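Local coordinates for 5-Carboxyvanillate Decarboxylase (Novosphingobium aromaticivorans, PDB 4QRN), which probably removes a carboxylate group from 5-carboxyvanillate as a manganese-binding decarboxylase of the amidohydrolase superfamily, at residues A[239-242]-A[243-247]; A[272-275]-A[276-280]. All blocks are in the same frame, centred on the assembly; numbering follows the deposited sequence.

How the contacts relate
Contact 1 comes first along the chain, within helix 233-248; contact 2 follows within helix 268-284, so the two run in series and neither nest nor cross. Each closes no more than single turns of its own helix. Between the two helices the chain passes through helix 250-253, strand 259-261 of the five-stranded parallel sheet and helix 263-266. The helices then pack on one another, Leu-243 CD2 lying 3.9 Å from Leu-275 CD2 and Thr-247 CG2 3.8 Å from His-279 CD2. Helix 298-304 touches both, and both also reach the second subunit, contact 2 extending as far as a ligand bound there.

Contact 1. Residues A[239-242]-A[243-247]; sequences GMHL and LRLIT
Leu-242 and Ile-246 meet one turn apart on helix 233-248, with Leu-242 CG 4.0 Å from Ile-246 CD1. The isoleucine places CG1 beside its backbone N (chi1 -67°), which brings that branch back over the carbonyl oxygen of Leu-242, CG1 to O 3.4 Å. The same oxygen accepts Ile-246 N at 2.9 Å. Round the helix, Leu-245 runs alongside His-241, its CD1 4.0 Å from ring atom CD2, while the methylenes of Met-240 and Arg-244 lie side by side, CG to CD 4.2 Å. Leu-243 O takes two donors, the N and the OG1 of Thr-247, the hydroxyl at 3.0 Å; this fixes the threonine rotation, and Arg-290 NH1 binds the same hydroxyl.

Further out, Leu-242 rests on Ile-259 and Val-261 of strand 259-261, and Ile-246 touches Ile-298 and Tyr-301 of helix 298-304. Both ring nitrogens of His-241 are used, ND1 with Ser-181 OG and NE2 with the backbone N-H of Leu-188. In the conformer described here, Arg-244 forms salt bridges with Asp-189 and with Glu-224 of the second subunit. One face of this buried part of the helix is therefore hydrocarbon against the sheet and neighbouring helix. The polar ends of His-241 and Arg-244 find partners beyond it: the N-H given to NE2 is consistent with a neutral His-241, and in this conformer two carboxylates probably balance the arginine charge.

Contact 2. Residues A[272-275]-A[276-280]; sequences LYRL and DYMHQ. With 1DF (4-hydroxy-3-methoxy-5-nitrobenzoic acid), chain N.
The nitro oxygen O22 of 4-hydroxy-3-methoxy-5-nitrobenzoic acid is gripped by both terminal nitrogens of Arg-274, at 2.9 Å from NH2 and, through a weak bond, 3.4 Å from NH1. It sits at the guanidinium edge, in the plane of the group, with an N-H...O angle of 155° at NH2. The arginine reaches it with CG opposite the backbone N (chi1 180°) and a chain extended from CG to NE. Met-278 slants across this arm, its CE 3.8 Å from Arg-274 NH1. Met-278 CE is also 3.5 Å from 1DF O2, a carboxylate oxygen of the ligand, so the thioether methyl touches both the arginine and the ligand, beside their hydrogen bond.

Tyr-73 and Arg-80 of the second subunit also bind this ligand, and Arg-274 packs on His-263 of that subunit. Helix 268-284 comes after strand 259-261 in what is, for this family, a distorted (beta/alpha)8 barrel, and here it carries an arginine across the dimer interface to a ligand in the partner's pocket. The same helix offers the partner Tyr-273, whose OH is hydrogen-bonded to Glu-345 of the second subunit and whose ring meets Trp-315 there.

Backbone bonds link successive turns, including Met-278 N to Arg-274 O at 2.9 Å and His-279 N to Leu-275 O at 2.8 Å. Asp-276 lies alongside Leu-272, OD2 3.9 Å from CD1, and its carboxylate accepts the backbone N-H groups of Ile-298 and Glu-299 at the start of helix 298-304, whose dipole would probably stabilise the negative charge.

Contact 1. Residues A[239-242]-A[243-247]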
ATOM      1  N   GLY A 239      -1.460   3.556  -6.374  1.00  6.48           N
ATOM      2  CA  GLY A 239      -2.674   3.316  -5.619  1.00  7.00           C
ATOM      3  C   GLY A 239      -3.279   4.627  -5.128  1.00  6.56           C
ATOM      4  O   GLY A 239      -4.495   4.821  -5.177  1.00  7.15           O
ATOM      5  N   MET A 240      -2.446   5.535  -4.645  1.00  6.64           N
ATOM      6  CA  MET A 240      -2.940   6.850  -4.249  1.00  7.06           C
ATOM      7  C   MET A 240      -3.632   7.545  -5.418  1.00  6.41           C
ATOM      8  O   MET A 240      -4.689   8.155  -5.266  1.00  6.76           O
ATOM      9  CB  MET A 240      -1.797   7.734  -3.739  1.00  7.74           C
ATOM     10  CG  MET A 240      -2.283   9.094  -3.249  1.00  8.22           C
ATOM     11  SD  MET A 240      -0.934  10.186  -2.764  1.00  8.97           S
ATOM     12  CE  MET A 240      -0.076  10.438  -4.298  1.00 10.36           C
ATOM     13  N   HIS A 241      -2.998   7.488  -6.586  1.00  6.62           N
ATOM     14  CA  HIS A 241      -3.524   8.188  -7.754  1.00  7.03           C
ATOM     15  C   HIS A 241      -4.883   7.630  -8.170  1.00  6.60           C
ATOM     16  O   HIS A 241      -5.831   8.388  -8.411  1.00  7.48           O
ATOM     17  CB  HIS A 241      -2.520   8.099  -8.890  1.00  6.98           C
ATOM     18  CG  HIS A 241      -2.667   9.169  -9.923  1.00  6.61           C
ATOM     19  ND1 HIS A 241      -1.629   9.487 -10.760  1.00  7.11           N
ATOM     20  CD2 HIS A 241      -3.666  10.051 -10.208  1.00  7.19           C
ATOM     21  CE1 HIS A 241      -1.997  10.492 -11.537  1.00  7.87           C
ATOM     22  NE2 HIS A 241      -3.222  10.867 -11.224  1.00  7.81           N
ATOM     23  N   LEU A 242      -4.993   6.306  -8.260  1.00  6.77           N
ATOM     24  CA  LEU A 242      -6.269   5.703  -8.606  1.00  7.20           C
ATOM     25  C   LEU A 242      -7.313   6.032  -7.538  1.00  7.04           C
ATOM     26  O   LEU A 242      -8.468   6.374  -7.853  1.00  7.19           O
ATOM     27  CB  LEU A 242      -6.125   4.210  -8.799  1.00  7.77           C
ATOM     28  CG  LEU A 242      -7.432   3.462  -9.090  1.00  8.91           C
ATOM     29  CD1 LEU A 242      -8.179   4.023 -10.304  1.00 10.39           C
ATOM     30  CD2 LEU A 242      -7.127   1.985  -9.265  1.00 10.29           C
ATOM     31  N   LEU A 243      -6.932   5.936  -6.258  1.00  6.88           N
ATOM     32  CA  LEU A 243      -7.886   6.210  -5.195  1.00  7.45           C
ATOM     33  C   LEU A 243      -8.391   7.653  -5.253  1.00  7.50           C
ATOM     34  O   LEU A 243      -9.580   7.914  -5.072  1.00  7.97           O
ATOM     35  CB  LEU A 243      -7.264   5.893  -3.842  1.00  7.23           C
ATOM     36  CG  LEU A 243      -8.180   6.036  -2.630  1.00  7.47           C
ATOM     37  CD1 LEU A 243      -9.447   5.183  -2.747  1.00  8.60           C
ATOM     38  CD2 LEU A 243      -7.421   5.668  -1.351  1.00  8.28           C
ATOM     39  N   ARG A 244      -7.501   8.619  -5.509  1.00  7.20           N
ATOM     40  CA  ARG A 244      -7.847  10.046  -5.664  0.53  7.96           C
ATOM     41  C   ARG A 244      -8.872  10.235  -6.772  1.00  7.25           C
ATOM     42  O   ARG A 244      -9.802  11.021  -6.667  1.00  7.83           O
ATOM     43  CB  ARG A 244      -6.595  10.881  -6.026  0.53  8.60           C
ATOM     44  CG  ARG A 244      -5.728  11.224  -4.813  0.53  8.64           C
ATOM     45  CD  ARG A 244      -4.495  12.088  -5.099  0.53  8.99           C
ATOM     46  NE  ARG A 244      -4.822  13.382  -5.687  0.53  9.58           N
ATOM     47  CZ  ARG A 244      -4.205  14.532  -5.412  0.53  9.50           C
ATOM     48  NH1 ARG A 244      -4.561  15.622  -6.064  0.53  9.57           N
ATOM     49  NH2 ARG A 244      -3.249  14.614  -4.491  0.53  9.89           N
ATOM     50  N   LEU A 245      -8.655   9.528  -7.877  1.00  7.03           N
ATOM     51  CA  LEU A 245      -9.584   9.630  -8.990  1.00  7.60           C
ATOM     52  C   LEU A 245     -10.947   9.027  -8.657  1.00  7.39           C
ATOM     53  O   LEU A 245     -11.991   9.608  -8.987  1.00  8.05           O
ATOM     54  CB  LEU A 245      -8.994   8.963 -10.221  1.00  7.76           C
ATOM     55  CG  LEU A 245      -7.969   9.824 -10.947  1.00  7.79           C
ATOM     56  CD1 LEU A 245      -7.134   8.977 -11.909  1.00  8.32           C
ATOM     57  CD2 LEU A 245      -8.665  10.956 -11.714  1.00  8.49           C
ATOM     58  N   ILE A 246     -10.957   7.872  -7.992  1.00  7.48           N
ATOM     59  CA  ILE A 246     -12.236   7.287  -7.602  1.00  8.00           C
ATOM     60  C   ILE A 246     -12.972   8.257  -6.679  1.00  8.32           C
ATOM     61  O   ILE A 246     -14.162   8.544  -6.876  1.00  9.27           O
ATOM     62  CB  ILE A 246     -12.028   5.920  -6.925  1.00  8.68           C
ATOM     63  CG1 ILE A 246     -11.485   4.888  -7.932  1.00  9.38           C
ATOM     64  CG2 ILE A 246     -13.329   5.454  -6.276  1.00 10.30           C
ATOM     65  CD1 ILE A 246     -10.988   3.624  -7.286  1.00 10.31           C
ATOM     66  N   THR A 247     -12.282   8.796  -5.682  1.00  8.39           N
ATOM     67  CA  THR A 247     -12.955   9.579  -4.662  1.00  8.64           C
ATOM     68  C   THR A 247     -13.302  10.997  -5.097  1.00  8.76           C
ATOM     69  O   THR A 247     -14.156  11.620  -4.468  1.00  9.01           O
ATOM     70  CB  THR A 247     -12.205   9.559  -3.323  1.00  9.31           C
ATOM     71  OG1 THR A 247     -10.886  10.097  -3.493  1.00  9.79           O
ATOM     72  CG2 THR A 247     -12.134   8.129  -2.772  1.00 10.66           C
TER

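Contact 2. Residues A[272-275]-A[276-280]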
ATOM      1  N   LEU A 272      -9.776  -3.045   0.236  1.00  7.08           N
ATOM      2  CA  LEU A 272     -11.105  -2.563  -0.133  1.00  6.77           C
ATOM      3  C   LEU A 272     -12.038  -2.343   1.047  1.00  6.66           C
ATOM      4  O   LEU A 272     -12.753  -1.339   1.094  1.00  7.52           O
ATOM      5  CB  LEU A 272     -11.745  -3.545  -1.102  1.00  7.87           C
ATOM      6  CG  LEU A 272     -13.132  -3.170  -1.594  1.00  9.66           C
ATOM      7  CD1 LEU A 272     -13.145  -1.785  -2.297  1.00 11.14           C
ATOM      8  CD2 LEU A 272     -13.636  -4.291  -2.522  1.00 11.82           C
ATOM      9  N   TYR A 273     -12.109  -3.286   1.985  1.00  6.80           N
ATOM     10  CA  TYR A 273     -13.034  -3.129   3.102  1.00  7.47           C
ATOM     11  C   TYR A 273     -12.729  -1.827   3.869  1.00  7.08           C
ATOM     12  O   TYR A 273     -13.653  -1.071   4.214  1.00  7.72           O
ATOM     13  CB  TYR A 273     -12.933  -4.339   4.045  1.00  7.56           C
ATOM     14  CG  TYR A 273     -13.954  -4.304   5.157  1.00  7.63           C
ATOM     15  CD1 TYR A 273     -13.696  -3.641   6.347  1.00  8.29           C
ATOM     16  CD2 TYR A 273     -15.208  -4.925   4.994  1.00  9.09           C
ATOM     17  CE1 TYR A 273     -14.653  -3.591   7.338  1.00  9.26           C
ATOM     18  CE2 TYR A 273     -16.146  -4.908   5.993  1.00  9.36           C
ATOM     19  CZ  TYR A 273     -15.873  -4.231   7.164  1.00  9.62           C
ATOM     20  OH  TYR A 273     -16.841  -4.216   8.151  1.00 11.07           O
ATOM     21  N   ARG A 274     -11.448  -1.600   4.153  1.00  7.24           N
ATOM     22  CA  ARG A 274     -11.000  -0.408   4.851  1.00  7.40           C
ATOM     23  C   ARG A 274     -11.217   0.847   3.997  1.00  7.53           C
ATOM     24  O   ARG A 274     -11.610   1.895   4.533  1.00  7.18           O
ATOM     25  CB  ARG A 274      -9.550  -0.591   5.254  1.00  8.18           C
ATOM     26  CG  ARG A 274      -8.922   0.565   5.994  1.00  9.10           C
ATOM     27  CD  ARG A 274      -7.865  -0.038   6.899  1.00 10.13           C
ATOM     28  NE  ARG A 274      -6.998   0.868   7.628  1.00 10.31           N
ATOM     29  CZ  ARG A 274      -7.284   1.406   8.804  1.00 10.03           C
ATOM     30  NH1 ARG A 274      -8.506   1.273   9.348  1.00 10.62           N
ATOM     31  NH2 ARG A 274      -6.341   2.121   9.424  1.00 10.37           N
ATOM     32  N   LEU A 275     -10.970   0.782   2.704  1.00  6.89           N
ATOM     33  CA  LEU A 275     -11.213   1.925   1.833  1.00  7.17           C
ATOM     34  C   LEU A 275     -12.665   2.376   1.936  1.00  7.12           C
ATOM     35  O   LEU A 275     -12.961   3.557   2.133  1.00  7.69           O
ATOM     36  CB  LEU A 275     -10.886   1.618   0.376  1.00  7.47           C
ATOM     37  CG  LEU A 275      -9.437   1.289   0.045  1.00  7.66           C
ATOM     38  CD1 LEU A 275      -9.303   0.954  -1.434  1.00  8.69           C
ATOM     39  CD2 LEU A 275      -8.490   2.403   0.429  1.00  9.21           C
ATOM     40  N   ASP A 276     -13.592   1.443   1.754  1.00  7.60           N
ATOM     41  CA  ASP A 276     -14.998   1.824   1.791  1.00  8.01           C
ATOM     42  C   ASP A 276     -15.433   2.262   3.181  1.00  7.91           C
ATOM     43  O   ASP A 276     -16.168   3.240   3.304  1.00  8.69           O
ATOM     44  CB  ASP A 276     -15.891   0.706   1.247  1.00  9.06           C
ATOM     45  CG  ASP A 276     -16.265   0.915  -0.233  1.00  9.99           C
ATOM     46  OD1 ASP A 276     -16.472   2.084  -0.658  1.00 11.29           O
ATOM     47  OD2 ASP A 276     -16.373  -0.084  -0.964  1.00 10.87           O
ATOM     48  N   TYR A 277     -14.994   1.558   4.224  1.00  7.28           N
ATOM     49  CA  TYR A 277     -15.405   1.935   5.567  1.00  7.73           C
ATOM     50  C   TYR A 277     -14.946   3.364   5.873  1.00  7.19           C
ATOM     51  O   TYR A 277     -15.728   4.194   6.349  1.00  7.66           O
ATOM     52  CB  TYR A 277     -14.845   0.962   6.623  1.00  8.08           C
ATOM     53  CG  TYR A 277     -15.391   1.291   7.989  1.00  8.17           C
ATOM     54  CD1 TYR A 277     -14.747   2.201   8.803  1.00  9.02           C
ATOM     55  CD2 TYR A 277     -16.602   0.758   8.418  1.00  9.64           C
ATOM     56  CE1 TYR A 277     -15.275   2.563  10.045  1.00  9.36           C
ATOM     57  CE2 TYR A 277     -17.154   1.111   9.630  1.00 10.03           C
ATOM     58  CZ  TYR A 277     -16.490   2.014  10.444  1.00 10.15           C
ATOM     59  OH  TYR A 277     -17.032   2.370  11.657  1.00 11.55           O
ATOM     60  N   MET A 278     -13.676   3.651   5.630  1.00  7.08           N
ATOM     61  CA  MET A 278     -13.137   4.951   5.993  1.00  7.25           C
ATOM     62  C   MET A 278     -13.537   6.052   5.025  1.00  7.28           C
ATOM     63  O   MET A 278     -13.682   7.209   5.449  1.00  8.05           O
ATOM     64  CB  MET A 278     -11.620   4.870   6.198  1.00  7.85           C
ATOM     65  CG  MET A 278     -11.227   4.038   7.421  1.00  8.20           C
ATOM     66  SD  MET A 278     -11.952   4.786   8.915  1.00  8.36           S
ATOM     67  CE  MET A 278     -11.327   3.740  10.212  1.00  9.10           C
ATOM     68  N   HIS A 279     -13.769   5.710   3.762  1.00  7.56           N
ATOM     69  CA  HIS A 279     -14.334   6.676   2.838  1.00  8.41           C
ATOM     70  C   HIS A 279     -15.710   7.117   3.358  1.00  8.72           C
ATOM     71  O   HIS A 279     -16.005   8.323   3.465  1.00  9.42           O
ATOM     72  CB  HIS A 279     -14.471   6.090   1.435  1.00  8.99           C
ATOM     73  CG  HIS A 279     -15.096   7.044   0.485  1.00  9.99           C
ATOM     74  ND1 HIS A 279     -16.357   6.850  -0.029  1.00 11.53           N
ATOM     75  CD2 HIS A 279     -14.666   8.234   0.010  1.00 11.33           C
ATOM     76  CE1 HIS A 279     -16.661   7.866  -0.814  1.00 12.52           C
ATOM     77  NE2 HIS A 279     -15.649   8.714  -0.815  1.00 12.19           N
ATOM     78  N   GLN A 280     -16.553   6.146   3.699  1.00  8.69           N
ATOM     79  CA  GLN A 280     -17.870   6.461   4.239  1.00  9.28           C
ATOM     80  C   GLN A 280     -17.787   7.277   5.523  1.00  9.30           C
ATOM     81  O   GLN A 280     -18.543   8.229   5.718  1.00 10.36           O
ATOM     82  CB  GLN A 280     -18.653   5.181   4.504  1.00 10.86           C
ATOM     83  CG  GLN A 280     -19.139   4.561   3.237  1.00 13.43           C
ATOM     84  CD  GLN A 280     -20.218   5.374   2.623  1.00 16.23           C
ATOM     85  OE1 GLN A 280     -21.079   5.929   3.306  1.00 17.17           O
ATOM     86  NE2 GLN A 280     -20.174   5.478   1.316  1.00 18.53           N
TER
HETATM   87  C1  1DF N 402      -8.266   6.232  13.299  0.92  7.86           C
HETATM   88  CO1 1DF N 402      -8.171   4.878  13.078  0.92  8.29           C
HETATM   89  CO2 1DF N 402      -7.477   6.835  14.277  0.92  7.99           C
HETATM   90  CM1 1DF N 402      -7.253   4.171  13.870  0.92  8.76           C
HETATM   91  CM2 1DF N 402      -6.714   6.068  15.137  0.92  7.46           C
HETATM   92  OM  1DF N 402      -5.944   6.593  16.136  0.92  8.08           O
HETATM   93  CZ  1DF N 402      -6.664   4.701  14.988  0.92  7.88           C
HETATM   94  CC  1DF N 402      -9.199   7.056  12.531  0.92  7.69           C
HETATM   95  CV  1DF N 402      -5.751   7.978  16.161  0.92  8.93           C
HETATM   96  O1  1DF N 402      -8.964   8.273  12.391  0.92  8.45           O
HETATM   97  O2  1DF N 402     -10.277   6.537  12.049  0.92  8.69           O
HETATM   98  O3  1DF N 402      -6.117   3.931  15.938  0.92  8.43           O
HETATM   99  N   1DF N 402      -6.766   2.868  13.305  0.92 11.61           N
HETATM  100  O11 1DF N 402      -5.879   2.215  13.790  0.92 13.08           O
HETATM  101  O22 1DF N 402      -7.180   2.563  12.165  0.92 13.31           O